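Local structure of NDP-N-acetyl-D-galactosaminuronic acid dehydrogenase (3G79) at residues A[33-38]-A[82-87]; A[102-107]-A[211-216]; A[125-130]-A[159-164]; A[152-157]-A[200-205]; A[296-301]-A[324-329]. The protein probably oxidises UDP-N-acetyl-D-mannosamine to the corresponding uronate, using two molecules of NAD+ for each sugar nucleotide. All blocks are in the same frame, centred on the assembly; numbering follows the deposited sequence.

Contact 1: residues A[33-38]-A[82-87]; sequences AAVLFA and GKVVKA
V84 reaches from helix 77-86 to V35 and A38 of helix 30-39 inside the NAD-binding Rossmann domain, where helix 30-39 follows strand 20-24 and carries the end of the glycine-rich turn, consistent with a GxGxxG motif at G25, G27 and G30. The side-chain contacts are wholly apolar. A38 points its CB at V84 and meets CG2 at 3.5 Å, while CG1 of V84 lies 4.1 Å from CG2 of V35, the two valines meeting at a slant. V84 is modelled with an unstaggered first torsion (chi1 119°), and both of its methyls bear on A38, CG1 reaching V35 CG2 as well. A second kind of contact is methyl against main chain: V84 CG2 also lies 3.6 Å from V35 O. The CA atoms of A38 and V84 are 6.2 Å apart, a spacing that the small side chain of A38 permits. Around this core, F90 of strand 90-93 touches A34, A38, V84 and V85, and V35 also packs on L80 and I81. An alanine in place of V84 would probably open a gap beside V35 CG2 and leave A38 CB without its partner across the helices. Charge stays at the periphery, where K83 NZ forms a salt bridge with D39. The tightest approach brings V84 CG2 to 3.4 Å from the carbonyl carbon, C, of A38.

Contact 2: residues A[102-107]-A[211-216]; sequences LDAVTL and VELYSP
A104 and L213 mark the closest backbone approach, their CA atoms 7.9 Å apart, where strand 104-107 packs against helix 204-214. Strand geometry sends the CB atoms of A104 and T106 toward the helix and turns that of V105 away from it. L213 answers from the helix: with CG anti to its amide nitrogen (chi1 179°), its CD2 comes within 4.1 Å of A104 CB and 4.2 Å of T106 OG1, so one methyl covers both strand residues. Y214 takes a different rotamer, CG beside the backbone N (chi1 -66°), and although its CB does not point at the strand, the phenol end does arrive there. Its OH lies 3.0 Å from T106 OG1, the threonine approaching the ring obliquely. The phenol oxygen has a definite hydrogen-bond partner in E146 OE2, which fixes the polar end of this buried ring. L213 also steadies it internally, since L213 CG sits 4.1 Å above one ring face, offset toward the rim. All four touching residues are buried. Strand 104-107 runs between strands 20-24 and 142-145 of the large sheet, paired through backbone bonds of A104 to K20 and G22 and of V105 to L142. Helix 204-214 spans several of these strands: L213 packs on I21 and V144, and Y214 continues across V144 to R197 and V199 of strand 197-201.

Contact 3: residues A[125-130]-A[159-164]; sequences ALIDGI and KQILEE
I130 and I161 adopt nearly the same first torsion, chi1 -61° and -60°, with CG1 anti to the carbonyl carbon and CG2 anti to the backbone N. In both residues the CG2 branch is therefore swung beside the carbonyl carbon, and the two CG2 methyls meet at 3.8 Å while the side chains cross at about a right angle. I130 CG2 is the hub of the interface, because L162 reaches it too: CD2 of L162 lies 3.6 Å from that methyl. L162 does not aim its CB at helix 124-136, yet its branched end bends over to it, and CD1 comes 3.7 Å from the carbonyl O of I130, so that the leucine straddles side chain and main chain. Farther along, the CD1 end of I161 touches I127 at its CB, 4.1 Å away, giving I161 one contact at each of two residues a helical turn apart. The side chains that meet are all apolar: three isoleucines and a leucine, burying 209 Å² in total. The helix axes run in roughly the same direction, crossing at -36° with a closest approach of 10.0 Å, and I130 and L162 have the nearest CA atoms at 6.6 Å. A pair running the same general way is what successive alpha-beta units of a Rossmann-type domain produce: helix 124-136 leads into strand 142-145, and helix 154-166 leads on to strand 175-178. Beyond the contact, I161 also packs on R131, L162 rests on V133 and F174, and L126 turns to S147 and I149.

Contact 4: residues A[152-157]-A[200-205]; sequences GTTEGM and GGIDEA
E155 and I202 come closest in backbone terms, with CA atoms 7.0 Å apart: the first lies in a wide, pi-type turn, 154-157, in helix 154-166, the second just past strand 197-201, where the chain turns into helix 204-214. I202 points its side chain at the other segment and carries one half of the contact alone. Its CG2 meets T154 CG2 at 3.8 Å, a methyl-to-methyl contact. E155 leans over the same isoleucine; its chain is bent at chi2 (-91°), laying the carboxylate against the hydrocarbon, with OE2 3.6 Å from I202 CB and CD 4.0 Å from I202 CG2. The charge itself is met by K159, whose NZ forms a salt bridge with OE1. Replacing E155 by an alanine would probably uncover I202 CB and leave K159 without this carboxylate partner. Around the contact, L176 touches both T154 and I202, and E232 of helix 228-258 accepts bonds from the backbone N atoms of G152 and T154. D203 occupies the N-cap position of helix 204-214. The arrangement is that of a strand-turn-helix connection in an alpha/beta dinucleotide-binding domain, its turn packed against the start of a neighbouring helix.

Contact 5: residues A[296-301]-A[324-329]; sequences KDTYHL and LARKVN
R326, whose aliphatic arm lies against T298 and Y299, delivers NH1 in a salt bridge to D243 OD1, an oxygen gripped a second time by N329 ND2. The other terminal nitrogen, NH2, pairs with D330 OD1, so the guanidinium spans two carboxylates outside the two segments. Its chain is folded rather than extended, bent at chi2 (-50°) and chi3 (-41°), and this turns the methylenes toward helix 293-305 while the charged end goes to the acids. Across the contact the partners of those methylenes are the hydroxyl end of Y299 and the branches of T298. Y299 OH lies 3.4 Å from R326 CB and 3.6 Å from R326 CG. T298 comes from the neighbouring position on the same helix, with OG1 3.9 Å from R326 CG and CG2 4.0 Å from R326 CD. The tyrosine ring and the guanidinium are turned 81° apart, and Y299 OH stands at the guanidinium edge near its plane, so the two flat groups are not stacked. Helix 228-258, which supplies D243, also receives T298 on T240, and the second subunit packs close by, V328 touching Y314 of that other chain. Neither T298 OG1 nor R326 NE, both buried here, has a polar partner in the model. The chemistry is consequently divided: the arginine contributes hydrocarbon to the helix pair, and its positive charge is probably stabilised mainly by D243 and D330.

In the fold
Contacts 1 to 4 all belong to the NAD-binding Rossmann domain, whereas contact 5 joins helices 293-305 and 321-345 about 40 Å, centre to centre, from contact 1 and on the opposite side of the chain's centre. Contact 1 closes before contact 2 opens, yet they touch, with F37 CZ 3.5 Å from Y214 CE1. Contacts 3 and 4 nest within the loop closed by contact 2; they share helix 154-166, have centres about 13 Å apart and alternate along the chain. L107 CD2, 3.4 Å from G129 C, joins contacts 2 and 3. Contacts 1 to 4 thus form one touching series, 2 and 4 reaching the eight-stranded sheet and 1 and 3 joining helices, while contact 5 lies beside the subunit interface.

Contact 1: residues A[33-38]-A[82-87]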
# COMPACT_ATOMS: atom_id res chain seq x y z
N ALA A 33 -8.83 31.18 2.66
CA ALA A 33 -8.57 31.24 1.22
C ALA A 33 -8.65 32.65 0.72
O ALA A 33 -7.67 33.14 0.19
CB ALA A 33 -9.52 30.34 0.45
N ALA A 34 -9.80 33.31 0.89
CA ALA A 34 -10.02 34.63 0.33
C ALA A 34 -8.99 35.55 0.88
O ALA A 34 -8.50 36.46 0.22
CB ALA A 34 -11.37 35.15 0.71
N VAL A 35 -8.61 35.28 2.11
CA VAL A 35 -7.87 36.26 2.85
C VAL A 35 -6.37 36.06 2.60
O VAL A 35 -5.58 37.01 2.66
CB VAL A 35 -8.38 36.23 4.31
CG1 VAL A 35 -7.30 36.30 5.30
CG2 VAL A 35 -9.49 37.28 4.51
N LEU A 36 -6.01 34.82 2.23
CA LEU A 36 -4.67 34.52 1.78
C LEU A 36 -4.42 35.16 0.40
O LEU A 36 -3.37 35.79 0.19
CB LEU A 36 -4.48 33.00 1.73
CG LEU A 36 -3.71 32.19 2.77
CD1 LEU A 36 -3.23 33.00 3.94
CD2 LEU A 36 -4.54 31.03 3.24
N PHE A 37 -5.39 35.01 -0.51
CA PHE A 37 -5.32 35.67 -1.81
C PHE A 37 -5.11 37.18 -1.63
O PHE A 37 -4.26 37.76 -2.29
CB PHE A 37 -6.62 35.50 -2.60
CG PHE A 37 -6.86 34.13 -3.17
CD1 PHE A 37 -5.83 33.41 -3.80
CD2 PHE A 37 -8.16 33.58 -3.14
CE1 PHE A 37 -6.09 32.14 -4.35
CE2 PHE A 37 -8.43 32.33 -3.70
CZ PHE A 37 -7.39 31.59 -4.29
N ALA A 38 -5.87 37.80 -0.73
CA ALA A 38 -5.82 39.25 -0.61
C ALA A 38 -4.46 39.74 -0.02
O ALA A 38 -4.00 40.83 -0.32
CB ALA A 38 -7.05 39.80 0.19
N GLY A 82 -7.54 41.28 9.61
CA GLY A 82 -7.31 42.67 10.04
C GLY A 82 -6.38 43.41 9.10
O GLY A 82 -6.62 44.57 8.76
N LYS A 83 -5.35 42.70 8.66
CA LYS A 83 -4.24 43.26 7.90
C LYS A 83 -4.73 43.60 6.51
O LYS A 83 -4.58 44.73 6.04
CB LYS A 83 -3.09 42.22 7.85
CG LYS A 83 -1.95 42.48 6.86
CD LYS A 83 -0.97 41.28 6.91
CE LYS A 83 0.43 41.62 6.30
NZ LYS A 83 0.54 41.77 4.79
N VAL A 84 -5.36 42.60 5.90
CA VAL A 84 -5.91 42.65 4.57
C VAL A 84 -7.06 43.69 4.45
O VAL A 84 -7.12 44.49 3.48
CB VAL A 84 -6.29 41.17 4.21
CG1 VAL A 84 -7.75 40.97 3.95
CG2 VAL A 84 -5.40 40.58 3.12
N VAL A 85 -7.94 43.71 5.46
CA VAL A 85 -9.01 44.70 5.51
C VAL A 85 -8.40 46.10 5.67
O VAL A 85 -8.76 47.04 4.95
CB VAL A 85 -10.04 44.35 6.62
CG1 VAL A 85 -11.02 45.49 6.87
CG2 VAL A 85 -10.78 43.08 6.25
N LYS A 86 -7.42 46.22 6.57
CA LYS A 86 -6.80 47.54 6.82
C LYS A 86 -6.12 48.08 5.55
O LYS A 86 -6.10 49.30 5.32
CB LYS A 86 -5.82 47.45 8.00
CG LYS A 86 -4.84 48.61 8.14
CD LYS A 86 -3.71 48.21 9.10
CE LYS A 86 -2.79 49.40 9.46
NZ LYS A 86 -3.47 50.56 10.14
N ALA A 87 -5.56 47.17 4.74
CA ALA A 87 -4.86 47.53 3.52
C ALA A 87 -5.83 47.69 2.34
O ALA A 87 -5.42 47.89 1.19
CB ALA A 87 -3.81 46.46 3.18

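Contact 2: residues A[102-107]-A[211-216]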
# COMPACT_ATOMS: atom_id res chain seq x y z
N LEU A 102 -14.61 40.61 -11.88
CA LEU A 102 -13.43 39.83 -11.50
C LEU A 102 -12.70 39.14 -12.61
O LEU A 102 -13.28 38.80 -13.64
CB LEU A 102 -13.78 38.77 -10.45
CG LEU A 102 -14.68 39.26 -9.34
CD1 LEU A 102 -15.15 38.06 -8.54
CD2 LEU A 102 -13.90 40.23 -8.51
N ASP A 103 -11.42 38.91 -12.36
CA ASP A 103 -10.56 38.01 -13.15
C ASP A 103 -10.75 36.55 -12.80
O ASP A 103 -10.65 35.69 -13.68
CB ASP A 103 -9.10 38.37 -12.95
CG ASP A 103 -8.79 39.73 -13.52
OD1 ASP A 103 -8.22 40.57 -12.78
OD2 ASP A 103 -9.14 39.96 -14.70
N ALA A 104 -10.97 36.26 -11.51
CA ALA A 104 -11.27 34.88 -11.14
C ALA A 104 -12.20 34.80 -9.96
O ALA A 104 -12.18 35.66 -9.08
CB ALA A 104 -9.98 34.08 -10.84
N VAL A 105 -13.02 33.75 -9.94
CA VAL A 105 -13.89 33.48 -8.82
C VAL A 105 -13.72 32.04 -8.41
O VAL A 105 -13.70 31.16 -9.25
CB VAL A 105 -15.36 33.67 -9.16
CG1 VAL A 105 -16.20 33.55 -7.92
CG2 VAL A 105 -15.56 35.01 -9.76
N THR A 106 -13.67 31.85 -7.10
CA THR A 106 -13.53 30.56 -6.44
C THR A 106 -14.82 30.20 -5.64
O THR A 106 -15.41 31.06 -4.95
CB THR A 106 -12.27 30.66 -5.57
OG1 THR A 106 -11.26 29.82 -6.11
CG2 THR A 106 -12.54 30.34 -4.16
N LEU A 107 -15.26 28.94 -5.76
CA LEU A 107 -16.36 28.39 -4.96
C LEU A 107 -15.84 27.48 -3.91
O LEU A 107 -15.45 26.34 -4.19
CB LEU A 107 -17.35 27.57 -5.79
CG LEU A 107 -17.98 28.51 -6.80
CD1 LEU A 107 -17.52 28.12 -8.19
CD2 LEU A 107 -19.47 28.45 -6.65
N VAL A 211 -3.14 27.60 -12.06
CA VAL A 211 -1.81 27.63 -11.47
C VAL A 211 -1.43 29.06 -11.04
O VAL A 211 -0.94 29.27 -9.94
CB VAL A 211 -0.75 27.04 -12.44
CG1 VAL A 211 0.66 27.28 -11.92
CG2 VAL A 211 -0.98 25.55 -12.62
N GLU A 212 -1.70 30.05 -11.89
CA GLU A 212 -1.42 31.45 -11.60
C GLU A 212 -2.19 31.98 -10.39
O GLU A 212 -1.71 32.88 -9.66
CB GLU A 212 -1.73 32.32 -12.82
CG GLU A 212 -1.10 31.82 -14.12
CD GLU A 212 -1.52 32.65 -15.34
OE1 GLU A 212 -2.16 33.72 -15.19
OE2 GLU A 212 -1.21 32.20 -16.47
N LEU A 213 -3.39 31.43 -10.18
CA LEU A 213 -4.24 31.87 -9.11
C LEU A 213 -3.68 31.34 -7.82
O LEU A 213 -3.71 32.01 -6.81
CB LEU A 213 -5.68 31.37 -9.32
CG LEU A 213 -6.70 31.73 -8.27
CD1 LEU A 213 -6.76 33.25 -8.08
CD2 LEU A 213 -8.10 31.14 -8.60
N TYR A 214 -3.12 30.14 -7.86
CA TYR A 214 -2.66 29.49 -6.61
C TYR A 214 -1.16 29.54 -6.25
O TYR A 214 -0.83 29.33 -5.10
CB TYR A 214 -3.20 28.05 -6.50
CG TYR A 214 -4.71 28.01 -6.36
CD1 TYR A 214 -5.33 28.25 -5.12
CD2 TYR A 214 -5.52 27.75 -7.46
CE1 TYR A 214 -6.72 28.23 -4.99
CE2 TYR A 214 -6.91 27.73 -7.32
CZ TYR A 214 -7.50 27.97 -6.09
OH TYR A 214 -8.90 27.98 -5.97
N SER A 215 -0.28 29.76 -7.21
CA SER A 215 1.15 29.82 -6.91
C SER A 215 1.49 30.88 -5.86
O SER A 215 2.28 30.61 -4.96
CB SER A 215 2.01 30.00 -8.18
OG SER A 215 2.22 28.74 -8.83
N PRO A 216 0.87 32.09 -5.93
CA PRO A 216 1.35 33.11 -4.99
C PRO A 216 1.02 32.92 -3.50
O PRO A 216 1.67 33.54 -2.67
CB PRO A 216 0.73 34.41 -5.53
CG PRO A 216 0.51 34.14 -6.95
CD PRO A 216 0.13 32.69 -7.04

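Contact 3: residues A[125-130]-A[159-164]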
# COMPACT_ATOMS: atom_id res chain seq x y z
N ALA A 125 -26.31 24.37 -1.39
CA ALA A 125 -25.63 25.65 -1.28
C ALA A 125 -24.51 25.82 -2.33
O ALA A 125 -24.26 26.97 -2.80
CB ALA A 125 -25.06 25.84 0.13
N LEU A 126 -23.85 24.72 -2.70
CA LEU A 126 -22.73 24.77 -3.66
C LEU A 126 -23.32 25.09 -4.99
O LEU A 126 -22.83 25.98 -5.70
CB LEU A 126 -21.99 23.42 -3.78
CG LEU A 126 -21.08 23.29 -5.01
CD1 LEU A 126 -19.96 24.36 -4.93
CD2 LEU A 126 -20.54 21.87 -5.24
N ILE A 127 -24.38 24.38 -5.34
CA ILE A 127 -24.97 24.60 -6.64
C ILE A 127 -25.61 25.98 -6.69
O ILE A 127 -25.60 26.62 -7.74
CB ILE A 127 -25.95 23.50 -7.10
CG1 ILE A 127 -27.37 23.93 -6.81
CG2 ILE A 127 -25.64 22.12 -6.56
CD1 ILE A 127 -28.25 23.75 -8.01
N ASP A 128 -26.12 26.47 -5.57
CA ASP A 128 -26.61 27.84 -5.54
C ASP A 128 -25.50 28.81 -5.90
O ASP A 128 -25.73 29.75 -6.63
CB ASP A 128 -27.15 28.19 -4.17
CG ASP A 128 -28.63 27.93 -4.04
OD1 ASP A 128 -29.13 26.88 -4.55
OD2 ASP A 128 -29.29 28.80 -3.42
N GLY A 129 -24.29 28.57 -5.37
CA GLY A 129 -23.15 29.44 -5.66
C GLY A 129 -22.73 29.45 -7.12
O GLY A 129 -22.38 30.47 -7.67
N ILE A 130 -22.75 28.27 -7.73
CA ILE A 130 -22.35 28.09 -9.11
C ILE A 130 -23.32 28.88 -9.97
O ILE A 130 -22.89 29.68 -10.82
CB ILE A 130 -22.29 26.58 -9.49
CG1 ILE A 130 -21.27 25.87 -8.61
CG2 ILE A 130 -21.84 26.41 -10.91
CD1 ILE A 130 -21.32 24.34 -8.65
N LYS A 159 -20.12 22.68 -15.16
CA LYS A 159 -20.17 23.42 -16.44
C LYS A 159 -21.60 23.62 -17.05
O LYS A 159 -21.86 24.65 -17.66
CB LYS A 159 -19.19 22.85 -17.46
CG LYS A 159 -19.82 22.06 -18.58
CD LYS A 159 -18.88 21.01 -19.13
CE LYS A 159 -17.88 21.58 -20.11
NZ LYS A 159 -16.54 21.04 -19.76
N GLN A 160 -22.50 22.65 -16.91
CA GLN A 160 -23.87 22.80 -17.37
C GLN A 160 -24.51 24.05 -16.73
O GLN A 160 -24.90 24.97 -17.41
CB GLN A 160 -24.68 21.52 -17.09
CG GLN A 160 -24.90 20.60 -18.31
CD GLN A 160 -23.88 19.44 -18.45
OE1 GLN A 160 -24.28 18.27 -18.57
NE2 GLN A 160 -22.58 19.75 -18.45
N ILE A 161 -24.58 24.10 -15.41
CA ILE A 161 -24.99 25.32 -14.71
C ILE A 161 -24.25 26.58 -15.19
O ILE A 161 -24.87 27.61 -15.48
CB ILE A 161 -24.81 25.19 -13.17
CG1 ILE A 161 -25.64 24.03 -12.63
CG2 ILE A 161 -25.31 26.44 -12.49
CD1 ILE A 161 -25.41 23.74 -11.15
N LEU A 162 -22.93 26.53 -15.22
CA LEU A 162 -22.18 27.69 -15.66
C LEU A 162 -22.64 28.08 -17.05
O LEU A 162 -22.81 29.26 -17.34
CB LEU A 162 -20.66 27.45 -15.65
CG LEU A 162 -19.82 27.83 -14.41
CD1 LEU A 162 -20.50 28.88 -13.51
CD2 LEU A 162 -19.43 26.61 -13.61
N GLU A 163 -22.85 27.07 -17.89
CA GLU A 163 -23.17 27.33 -19.29
C GLU A 163 -24.60 27.77 -19.51
O GLU A 163 -24.83 28.65 -20.32
CB GLU A 163 -22.77 26.16 -20.20
CG GLU A 163 -21.25 25.97 -20.25
CD GLU A 163 -20.78 24.91 -21.23
OE1 GLU A 163 -21.55 23.99 -21.57
OE2 GLU A 163 -19.62 24.98 -21.65
N GLU A 164 -25.56 27.17 -18.78
CA GLU A 164 -26.98 27.51 -18.90
C GLU A 164 -27.19 28.93 -18.41
O GLU A 164 -27.97 29.67 -19.00
CB GLU A 164 -27.89 26.60 -18.07
CG GLU A 164 -27.94 25.11 -18.43
CD GLU A 164 -28.59 24.21 -17.33
OE1 GLU A 164 -28.61 24.60 -16.12
OE2 GLU A 164 -29.06 23.09 -17.68

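Contact 4: residues A[152-157]-A[200-205]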
# COMPACT_ATOMS: atom_id res chain seq x y z
N GLY A 152 -16.53 13.85 -11.89
CA GLY A 152 -17.43 14.09 -13.01
C GLY A 152 -18.25 15.36 -12.81
O GLY A 152 -18.93 15.81 -13.72
N THR A 153 -18.17 15.94 -11.63
CA THR A 153 -18.88 17.17 -11.31
C THR A 153 -18.42 18.40 -12.16
O THR A 153 -19.24 19.08 -12.80
CB THR A 153 -18.78 17.44 -9.79
OG1 THR A 153 -19.23 16.27 -9.07
CG2 THR A 153 -19.58 18.70 -9.39
N THR A 154 -17.11 18.67 -12.19
CA THR A 154 -16.60 19.78 -12.99
C THR A 154 -17.08 19.75 -14.45
O THR A 154 -17.72 20.72 -14.91
CB THR A 154 -15.08 19.90 -12.92
OG1 THR A 154 -14.72 19.90 -11.56
CG2 THR A 154 -14.59 21.23 -13.53
N GLU A 155 -16.75 18.67 -15.16
CA GLU A 155 -17.09 18.54 -16.59
C GLU A 155 -18.58 18.24 -16.77
O GLU A 155 -19.11 18.36 -17.87
CB GLU A 155 -16.29 17.41 -17.25
CG GLU A 155 -14.78 17.52 -17.15
CD GLU A 155 -14.17 18.25 -18.31
OE1 GLU A 155 -14.94 18.77 -19.16
OE2 GLU A 155 -12.92 18.34 -18.38
N GLY A 156 -19.25 17.84 -15.70
CA GLY A 156 -20.66 17.54 -15.76
C GLY A 156 -21.48 18.72 -15.29
O GLY A 156 -21.62 19.69 -16.01
N MET A 157 -22.01 18.66 -14.08
CA MET A 157 -23.02 19.65 -13.72
C MET A 157 -22.49 21.03 -13.48
O MET A 157 -23.19 22.01 -13.70
CB MET A 157 -23.98 19.20 -12.59
CG MET A 157 -23.38 18.67 -11.30
SD MET A 157 -24.42 19.15 -9.86
CE MET A 157 -23.32 20.49 -9.33
N GLY A 200 -6.61 21.27 -11.28
CA GLY A 200 -6.91 20.63 -12.55
C GLY A 200 -7.90 21.40 -13.38
O GLY A 200 -9.02 21.70 -12.91
N GLY A 201 -7.48 21.75 -14.61
CA GLY A 201 -8.34 22.58 -15.48
C GLY A 201 -9.02 21.66 -16.44
O GLY A 201 -8.56 20.52 -16.63
N ILE A 202 -10.10 22.12 -17.06
CA ILE A 202 -10.82 21.33 -18.06
C ILE A 202 -10.09 21.21 -19.42
O ILE A 202 -10.49 20.44 -20.29
CB ILE A 202 -12.26 21.85 -18.28
CG1 ILE A 202 -12.25 23.24 -18.92
CG2 ILE A 202 -13.02 21.86 -16.98
CD1 ILE A 202 -13.64 23.74 -19.31
N ASP A 203 -9.05 22.04 -19.58
CA ASP A 203 -8.14 22.04 -20.71
C ASP A 203 -6.89 22.71 -20.20
O ASP A 203 -6.91 23.26 -19.08
CB ASP A 203 -8.68 22.81 -21.92
CG ASP A 203 -9.47 24.07 -21.55
OD1 ASP A 203 -10.39 24.37 -22.32
OD2 ASP A 203 -9.18 24.76 -20.54
N GLU A 204 -5.81 22.65 -20.98
CA GLU A 204 -4.51 23.15 -20.56
C GLU A 204 -4.54 24.65 -20.28
O GLU A 204 -3.89 25.12 -19.35
CB GLU A 204 -3.42 22.80 -21.57
CG GLU A 204 -3.60 21.41 -22.22
CD GLU A 204 -2.79 20.27 -21.58
OE1 GLU A 204 -3.25 19.10 -21.69
OE2 GLU A 204 -1.70 20.50 -21.00
N ALA A 205 -5.34 25.38 -21.03
CA ALA A 205 -5.47 26.82 -20.83
C ALA A 205 -6.00 27.17 -19.44
O ALA A 205 -5.48 28.10 -18.80
CB ALA A 205 -6.34 27.44 -21.92

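Contact 5: residues A[296-301]-A[324-329]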
# COMPACT_ATOMS: atom_id res chain seq x y z
N LYS A 296 -16.76 5.86 1.58
CA LYS A 296 -17.69 6.23 0.51
C LYS A 296 -17.02 6.49 -0.80
O LYS A 296 -17.64 6.37 -1.85
CB LYS A 296 -18.51 7.45 0.90
CG LYS A 296 -19.76 7.09 1.56
CD LYS A 296 -19.98 7.90 2.79
CE LYS A 296 -20.41 9.33 2.50
NZ LYS A 296 -21.37 9.76 3.56
N ASP A 297 -15.76 6.86 -0.74
CA ASP A 297 -15.06 7.28 -1.92
C ASP A 297 -14.99 6.16 -2.96
O ASP A 297 -15.05 6.45 -4.13
CB ASP A 297 -13.66 7.85 -1.57
CG ASP A 297 -13.71 9.34 -1.12
OD1 ASP A 297 -14.83 9.89 -0.94
OD2 ASP A 297 -12.64 9.98 -0.97
N THR A 298 -14.87 4.90 -2.58
CA THR A 298 -14.58 3.97 -3.65
C THR A 298 -15.82 3.75 -4.48
O THR A 298 -15.70 3.40 -5.63
CB THR A 298 -13.87 2.63 -3.25
OG1 THR A 298 -14.77 1.51 -3.37
CG2 THR A 298 -13.24 2.65 -1.92
N TYR A 299 -16.99 3.97 -3.90
CA TYR A 299 -18.25 3.93 -4.67
C TYR A 299 -18.29 5.05 -5.65
O TYR A 299 -18.79 4.85 -6.75
CB TYR A 299 -19.52 3.88 -3.79
CG TYR A 299 -19.45 2.70 -2.85
CD1 TYR A 299 -19.36 1.38 -3.35
CD2 TYR A 299 -19.36 2.89 -1.48
CE1 TYR A 299 -19.25 0.28 -2.47
CE2 TYR A 299 -19.25 1.81 -0.60
CZ TYR A 299 -19.19 0.51 -1.10
OH TYR A 299 -19.04 -0.51 -0.21
N HIS A 300 -17.75 6.21 -5.28
CA HIS A 300 -17.52 7.28 -6.24
C HIS A 300 -16.58 6.95 -7.42
O HIS A 300 -16.88 7.34 -8.55
CB HIS A 300 -17.11 8.55 -5.53
CG HIS A 300 -18.11 9.00 -4.53
ND1 HIS A 300 -17.79 9.23 -3.20
CD2 HIS A 300 -19.43 9.26 -4.65
CE1 HIS A 300 -18.87 9.61 -2.56
NE2 HIS A 300 -19.88 9.62 -3.41
N LEU A 301 -15.48 6.23 -7.17
CA LEU A 301 -14.60 5.75 -8.26
C LEU A 301 -15.35 4.79 -9.15
O LEU A 301 -15.33 4.89 -10.39
CB LEU A 301 -13.34 5.03 -7.73
CG LEU A 301 -11.94 5.65 -7.79
CD1 LEU A 301 -10.87 4.53 -7.86
CD2 LEU A 301 -11.81 6.55 -8.97
N LEU A 324 -13.83 -4.83 -2.74
CA LEU A 324 -13.59 -5.88 -1.79
C LEU A 324 -12.74 -5.44 -0.62
O LEU A 324 -12.81 -6.03 0.46
CB LEU A 324 -13.13 -7.15 -2.51
CG LEU A 324 -11.87 -7.87 -2.08
CD1 LEU A 324 -12.05 -9.40 -1.99
CD2 LEU A 324 -10.88 -7.50 -3.14
N ALA A 325 -12.01 -4.35 -0.77
CA ALA A 325 -11.52 -3.65 0.44
C ALA A 325 -12.66 -3.15 1.35
O ALA A 325 -12.61 -3.30 2.59
CB ALA A 325 -10.62 -2.52 0.08
N ARG A 326 -13.67 -2.52 0.75
CA ARG A 326 -14.81 -2.04 1.54
C ARG A 326 -15.46 -3.19 2.34
O ARG A 326 -15.93 -2.98 3.46
CB ARG A 326 -15.85 -1.34 0.65
CG ARG A 326 -15.48 0.09 0.18
CD ARG A 326 -15.01 1.01 1.33
NE ARG A 326 -15.83 0.81 2.52
CZ ARG A 326 -15.40 0.87 3.76
NH1 ARG A 326 -14.13 1.15 4.07
NH2 ARG A 326 -16.27 0.66 4.72
N LYS A 327 -15.46 -4.40 1.79
CA LYS A 327 -16.15 -5.49 2.49
C LYS A 327 -15.33 -6.09 3.63
O LYS A 327 -15.91 -6.52 4.65
CB LYS A 327 -16.58 -6.58 1.53
CG LYS A 327 -17.70 -6.22 0.58
CD LYS A 327 -17.75 -7.36 -0.46
CE LYS A 327 -18.76 -7.15 -1.58
NZ LYS A 327 -18.36 -8.06 -2.67
N VAL A 328 -14.01 -6.14 3.46
CA VAL A 328 -13.10 -6.61 4.51
C VAL A 328 -13.31 -5.66 5.70
O VAL A 328 -13.79 -6.07 6.77
CB VAL A 328 -11.63 -6.70 4.00
CG1 VAL A 328 -10.65 -6.89 5.13
CG2 VAL A 328 -11.49 -7.84 3.04
N ASN A 329 -13.08 -4.39 5.47
CA ASN A 329 -13.24 -3.37 6.48
C ASN A 329 -14.65 -3.29 7.11
O ASN A 329 -14.76 -3.05 8.33
CB ASN A 329 -12.79 -2.03 5.91
CG ASN A 329 -11.26 -1.95 5.70
OD1 ASN A 329 -10.49 -2.72 6.30
ND2 ASN A 329 -10.83 -1.02 4.85